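Local coordinates for SusD superfamily protein (Parabacteroides distasonis, PDB 3OTN) that probably binds carbohydrate or another nutrient at the outer membrane of the bacterium, at residues R131-V136 / F463-S468; I163-L168 / A195-T200. One frame throughout, in Å; residues are numbered along the deposited sequence.

Interaction 1 (R131-V136 / F463-S468)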
loop_
_atom_site.group_PDB
_atom_site.type_symbol
_atom_site.label_atom_id
_atom_site.label_comp_id
_atom_site.label_asym_id
_atom_site.label_seq_id
_atom_site.Cartn_x
_atom_site.Cartn_y
_atom_site.Cartn_z
ATOM N N ARG A 131 0.747 -1.198 -11.950
ATOM C CA ARG A 131 -0.612 -0.915 -11.440
ATOM C C ARG A 131 -0.976 0.566 -11.519
ATOM O O ARG A 131 -2.118 0.891 -11.799
ATOM C CB ARG A 131 -0.769 -1.411 -10.004
ATOM C CG ARG A 131 -0.874 -2.941 -9.937
ATOM C CD ARG A 131 -1.134 -3.430 -8.543
ATOM N NE ARG A 131 -0.018 -3.129 -7.659
ATOM C CZ ARG A 131 -0.050 -3.274 -6.344
ATOM N NH1 ARG A 131 -1.142 -3.733 -5.733
ATOM N NH2 ARG A 131 1.029 -2.967 -5.640
ATOM N N ILE A 132 0.018 1.421 -11.301
ATOM C CA ILE A 132 -0.140 2.875 -11.297
ATOM C C ILE A 132 -0.184 3.432 -12.709
ATOM O O ILE A 132 -1.073 4.226 -13.015
ATOM C CB ILE A 132 1.008 3.570 -10.463
ATOM C CG1 ILE A 132 0.869 3.184 -8.993
ATOM C CG2 ILE A 132 0.971 5.129 -10.598
ATOM C CD1 ILE A 132 2.073 3.583 -8.082
ATOM N N PHE A 133 0.779 3.015 -13.549
ATOM C CA PHE A 133 1.013 3.609 -14.859
ATOM C C PHE A 133 0.722 2.743 -16.045
ATOM O O PHE A 133 0.755 3.250 -17.167
ATOM C CB PHE A 133 2.504 4.019 -14.972
ATOM C CG PHE A 133 2.943 5.012 -13.925
ATOM C CD1 PHE A 133 2.581 6.351 -14.025
ATOM C CD2 PHE A 133 3.766 4.622 -12.885
ATOM C CE1 PHE A 133 2.983 7.277 -13.082
ATOM C CE2 PHE A 133 4.185 5.539 -11.930
ATOM C CZ PHE A 133 3.799 6.867 -12.025
ATOM N N GLY A 134 0.509 1.439 -15.845
ATOM C CA GLY A 134 0.208 0.549 -16.953
ATOM C C GLY A 134 1.495 0.100 -17.616
ATOM O O GLY A 134 2.399 -0.357 -16.932
ATOM N N ASP A 135 1.571 0.199 -18.938
ATOM C CA ASP A 135 2.777 -0.171 -19.670
ATOM C C ASP A 135 3.951 0.687 -19.166
ATOM O O ASP A 135 3.794 1.873 -19.013
ATOM C CB ASP A 135 2.590 0.090 -21.173
ATOM C CG ASP A 135 1.592 -0.855 -21.847
ATOM O OD1 ASP A 135 0.981 -1.713 -21.196
ATOM O OD2 ASP A 135 1.409 -0.707 -23.073
ATOM N N VAL A 136 5.090 0.074 -18.920
ATOM C CA VAL A 136 6.298 0.779 -18.456
ATOM C C VAL A 136 7.522 0.129 -19.062
ATOM O O VAL A 136 7.438 -1.035 -19.533
ATOM C CB VAL A 136 6.406 0.786 -16.930
ATOM C CG1 VAL A 136 5.250 1.572 -16.330
ATOM C CG2 VAL A 136 6.475 -0.646 -16.367
ATOM N N PHE A 463 -2.832 6.371 -14.050
ATOM C CA PHE A 463 -2.271 7.691 -13.851
ATOM C C PHE A 463 -1.370 8.017 -15.022
ATOM O O PHE A 463 -0.878 7.115 -15.697
ATOM C CB PHE A 463 -1.513 7.804 -12.514
ATOM C CG PHE A 463 -2.429 7.876 -11.327
ATOM C CD1 PHE A 463 -3.220 9.011 -11.112
ATOM C CD2 PHE A 463 -2.521 6.839 -10.438
ATOM C CE1 PHE A 463 -4.081 9.079 -10.050
ATOM C CE2 PHE A 463 -3.396 6.922 -9.348
ATOM C CZ PHE A 463 -4.145 8.022 -9.157
ATOM N N PRO A 464 -1.142 9.318 -15.266
ATOM C CA PRO A 464 -0.333 9.697 -16.413
ATOM C C PRO A 464 1.147 9.425 -16.197
ATOM O O PRO A 464 1.643 9.449 -15.046
ATOM C CB PRO A 464 -0.540 11.229 -16.515
ATOM C CG PRO A 464 -1.418 11.617 -15.435
ATOM C CD PRO A 464 -1.606 10.489 -14.501
ATOM N N ILE A 465 1.850 9.239 -17.296
ATOM C CA ILE A 465 3.302 9.221 -17.278
ATOM C C ILE A 465 3.669 10.687 -17.044
ATOM O O ILE A 465 3.105 11.542 -17.687
ATOM C CB ILE A 465 3.894 8.731 -18.600
ATOM C CG1 ILE A 465 3.289 7.375 -19.033
ATOM C CG2 ILE A 465 5.413 8.647 -18.501
ATOM C CD1 ILE A 465 3.271 6.276 -17.955
ATOM N N PRO A 466 4.583 10.981 -16.100
ATOM C CA PRO A 466 4.969 12.377 -15.810
ATOM C C PRO A 466 5.538 13.130 -16.987
ATOM O O PRO A 466 6.350 12.583 -17.737
ATOM C CB PRO A 466 6.080 12.222 -14.765
ATOM C CG PRO A 466 5.864 10.968 -14.140
ATOM C CD PRO A 466 5.237 10.047 -15.164
ATOM N N LEU A 467 5.144 14.390 -17.110
ATOM C CA LEU A 467 5.607 15.243 -18.157
ATOM C C LEU A 467 7.125 15.295 -18.169
ATOM O O LEU A 467 7.698 15.208 -19.232
ATOM C CB LEU A 467 5.063 16.668 -18.007
ATOM C CG LEU A 467 5.455 17.648 -19.127
ATOM C CD1 LEU A 467 5.052 17.118 -20.500
ATOM C CD2 LEU A 467 4.830 19.047 -18.860
ATOM N N SER A 468 7.774 15.408 -17.000
ATOM C CA SER A 468 9.229 15.464 -16.980
ATOM C C SER A 468 9.896 14.257 -17.677
ATOM O O SER A 468 10.890 14.414 -18.408
ATOM C CB SER A 468 9.761 15.574 -15.534
ATOM O OG SER A 468 9.362 14.463 -14.780
#

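Interaction 2 (I163-L168 / A195-T200)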
loop_
_atom_site.group_PDB
_atom_site.type_symbol
_atom_site.label_atom_id
_atom_site.label_comp_id
_atom_site.label_asym_id
_atom_site.label_seq_id
_atom_site.Cartn_x
_atom_site.Cartn_y
_atom_site.Cartn_z
ATOM N N ILE A 163 9.304 -10.319 -15.820
ATOM C CA ILE A 163 10.013 -9.787 -14.663
ATOM C C ILE A 163 9.370 -10.206 -13.355
ATOM O O ILE A 163 9.950 -10.956 -12.585
ATOM C CB ILE A 163 10.156 -8.247 -14.684
ATOM C CG1 ILE A 163 10.788 -7.800 -16.009
ATOM C CG2 ILE A 163 11.048 -7.787 -13.461
ATOM C CD1 ILE A 163 11.057 -6.275 -16.081
ATOM N N ILE A 164 8.164 -9.721 -13.103
ATOM C CA ILE A 164 7.547 -9.859 -11.795
ATOM C C ILE A 164 7.397 -11.332 -11.384
ATOM O O ILE A 164 7.870 -11.727 -10.328
ATOM C CB ILE A 164 6.199 -9.138 -11.733
ATOM C CG1 ILE A 164 6.359 -7.630 -11.993
ATOM C CG2 ILE A 164 5.502 -9.368 -10.397
ATOM C CD1 ILE A 164 5.012 -6.878 -12.107
ATOM N N ILE A 165 6.737 -12.134 -12.217
ATOM C CA ILE A 165 6.446 -13.526 -11.849
ATOM C C ILE A 165 7.721 -14.374 -11.775
ATOM O O ILE A 165 7.935 -15.045 -10.753
ATOM C CB ILE A 165 5.333 -14.130 -12.706
ATOM C CG1 ILE A 165 4.010 -13.414 -12.376
ATOM C CG2 ILE A 165 5.230 -15.637 -12.509
ATOM C CD1 ILE A 165 2.874 -13.654 -13.446
ATOM N N PRO A 166 8.580 -14.321 -12.806
ATOM C CA PRO A 166 9.810 -15.131 -12.677
ATOM C C PRO A 166 10.685 -14.753 -11.485
ATOM O O PRO A 166 11.252 -15.636 -10.852
ATOM C CB PRO A 166 10.547 -14.893 -14.003
ATOM C CG PRO A 166 9.500 -14.479 -14.965
ATOM C CD PRO A 166 8.454 -13.727 -14.160
ATOM N N ASP A 167 10.781 -13.465 -11.155
ATOM C CA ASP A 167 11.562 -13.030 -9.969
ATOM C C ASP A 167 11.004 -13.690 -8.708
ATOM O O ASP A 167 11.744 -14.236 -7.895
ATOM C CB ASP A 167 11.518 -11.482 -9.801
ATOM C CG ASP A 167 12.529 -10.730 -10.693
ATOM O OD1 ASP A 167 13.325 -11.353 -11.438
ATOM O OD2 ASP A 167 12.523 -9.470 -10.652
ATOM N N LEU A 168 9.683 -13.642 -8.572
ATOM C CA LEU A 168 9.036 -14.138 -7.365
ATOM C C LEU A 168 9.090 -15.672 -7.320
ATOM O O LEU A 168 9.311 -16.235 -6.261
ATOM C CB LEU A 168 7.612 -13.617 -7.260
ATOM C CG LEU A 168 7.578 -12.125 -6.874
ATOM C CD1 LEU A 168 6.203 -11.501 -6.960
ATOM C CD2 LEU A 168 8.139 -11.898 -5.460
ATOM N N ALA A 195 0.940 -13.725 -3.971
ATOM C CA ALA A 195 -0.528 -13.866 -3.896
ATOM C C ALA A 195 -1.239 -12.674 -4.585
ATOM O O ALA A 195 -2.170 -12.834 -5.369
ATOM C CB ALA A 195 -1.002 -14.004 -2.440
ATOM N N ASP A 196 -0.763 -11.491 -4.283
ATOM C CA ASP A 196 -1.336 -10.262 -4.777
ATOM C C ASP A 196 -1.098 -10.138 -6.299
ATOM O O ASP A 196 -2.015 -9.726 -7.055
ATOM C CB ASP A 196 -0.717 -9.088 -4.003
ATOM C CG ASP A 196 -1.530 -7.798 -4.083
ATOM O OD1 ASP A 196 -2.562 -7.744 -4.769
ATOM O OD2 ASP A 196 -1.089 -6.796 -3.469
ATOM N N VAL A 197 0.108 -10.490 -6.743
ATOM C CA VAL A 197 0.435 -10.503 -8.166
ATOM C C VAL A 197 -0.523 -11.387 -8.968
ATOM O O VAL A 197 -1.118 -10.942 -9.926
ATOM C CB VAL A 197 1.916 -10.899 -8.409
ATOM C CG1 VAL A 197 2.173 -11.245 -9.870
ATOM C CG2 VAL A 197 2.838 -9.743 -7.917
ATOM N N TYR A 198 -0.689 -12.626 -8.546
ATOM C CA TYR A 198 -1.576 -13.541 -9.236
ATOM C C TYR A 198 -3.065 -13.179 -9.146
ATOM O O TYR A 198 -3.789 -13.322 -10.128
ATOM C CB TYR A 198 -1.350 -14.944 -8.689
ATOM C CG TYR A 198 -0.130 -15.662 -9.215
ATOM C CD1 TYR A 198 0.231 -15.606 -10.580
ATOM C CD2 TYR A 198 0.572 -16.533 -8.402
ATOM C CE1 TYR A 198 1.289 -16.347 -11.080
ATOM C CE2 TYR A 198 1.647 -17.277 -8.905
ATOM C CZ TYR A 198 2.006 -17.188 -10.227
ATOM O OH TYR A 198 3.056 -17.972 -10.717
ATOM N N LEU A 199 -3.512 -12.688 -7.980
ATOM C CA LEU A 199 -4.875 -12.197 -7.828
ATOM C C LEU A 199 -5.151 -11.045 -8.802
ATOM O O LEU A 199 -6.204 -11.019 -9.451
ATOM C CB LEU A 199 -5.138 -11.738 -6.387
ATOM C CG LEU A 199 -6.505 -11.135 -6.054
ATOM C CD1 LEU A 199 -7.634 -12.101 -6.380
ATOM C CD2 LEU A 199 -6.502 -10.641 -4.539
ATOM N N THR A 200 -4.202 -10.120 -8.919
ATOM C CA THR A 200 -4.308 -8.961 -9.824
ATOM C C THR A 200 -4.260 -9.388 -11.281
ATOM O O THR A 200 -5.046 -8.899 -12.099
ATOM C CB THR A 200 -3.205 -7.904 -9.521
ATOM O OG1 THR A 200 -3.249 -7.561 -8.128
ATOM C CG2 THR A 200 -3.395 -6.605 -10.337
#

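Interaction 1 (R131-V136 / F463-S468)
The carbonyl oxygen of I132, in the last turn of helix 108-133, accepts a hydrogen bond from the backbone N of F463 at 3.0 Å; the bond is nearly straight at the hydrogen (171°) and runs almost along the C=O axis. It ties a helix C-terminus of the helix-rich SusD fold to the extended segment that leads into the short helix 467-472 near the end of the chain. Beside this bond, I132 CG2 lies 3.9 Å from F463 CD2, and the same methyl sits over the centre of one face of the F133 ring, so it touches both aromatic side chains. With its CG beside the backbone N (chi1 -59°), F133 sends its ring out to the segment 463-466. There the ring edge meets P464 O, 3.2 Å from F133 CE1 and in the plane of the ring, an approach that brings the electropositive C-H rim to the oxygen. I465 CD1 packs on F133 CB at 3.8 Å. A leucine in place of F133 would probably leave the P464 carbonyl without its aromatic edge and the I132 methyl without a ring face to rest on. W83 of helix 79-100 meets the F133 ring edge-to-face, while N479 ND2 donates hydrogen bonds to the carbonyl oxygens of both F133 and F463 and adds a second link between the two segments. The helix ends at F133; G134, the first residue beyond it, has a positive phi of 84°. Farther along, P466, at the N-cap position of helix 467-472, places its CD 4.1 Å from F133 CE1.

Interaction 2 (I163-L168 / A195-T200)
In V197 a chi1 of 166° sets CG1 opposite the backbone N and CG2 opposite the carbonyl carbon, and this spreads the two methyls over the side chains of I164, I165 and L168. I164 places its branches in the same two positions (chi1 -61°), but here CG2 is the one opposite the backbone N, and this short branch meets V197 CG2 at 3.7 Å. CG2 of V197 is shared, since L168 CD1 reaches it at 3.9 Å from the next turn of the helix. The other methyl, V197 CG1, lies 3.8 Å from I165 CG1, so the valine touches three residues of the facing helix. Helices 156-172 and 187-202 pack here as a roughly antiparallel pair, their local axes 10.8 Å apart and their directions 144° from each other, within a helical region whose sequence family belongs to the TPR clan. I165 also touches Y198, which follows the valine in the chain: I165 CD1 lies 3.9 Å from Y198 CE1, and I165 CG2 lies 3.7 Å from Y198 OH. The tyrosine extends on to L169, and helix 210-225 covers it through E215, S216 and R219. No hydrogen bond crosses between the two segments; the carboxylates of D167 and D196 are held elsewhere: D167 forms a salt bridge with R122 of helix 108-133, and D196 OD2 is hydrogen-bonded to the hydroxyl of Y358. The carbonyl oxygen of D196 takes both the backbone N and the OG1 of T200, which arrive from opposite faces of its plane, the hydroxyl at 2.7 Å.

Overall arrangement
The centres of the two interactions lie 20 Å apart, and both are buried. Helix 108-133 connects them: its C-terminal end belongs to interaction 1, while Y126, A123 and F127 on it touch the helices of interaction 2. R131 also reaches D196 and T200 of interaction 2, its NH1 lying 3.8 Å from D196 OD2, a long and weak approach. In chain order, helices 108-133, 156-172 and 187-202 follow one another, and residues 463-468 return only much later, so both segments of interaction 2 fall between those of interaction 1. Interaction 2 thus joins two helices that are consecutive in the chain, within the N-terminal helical part, whereas interaction 1 brings the C-terminal end of the chain back onto it.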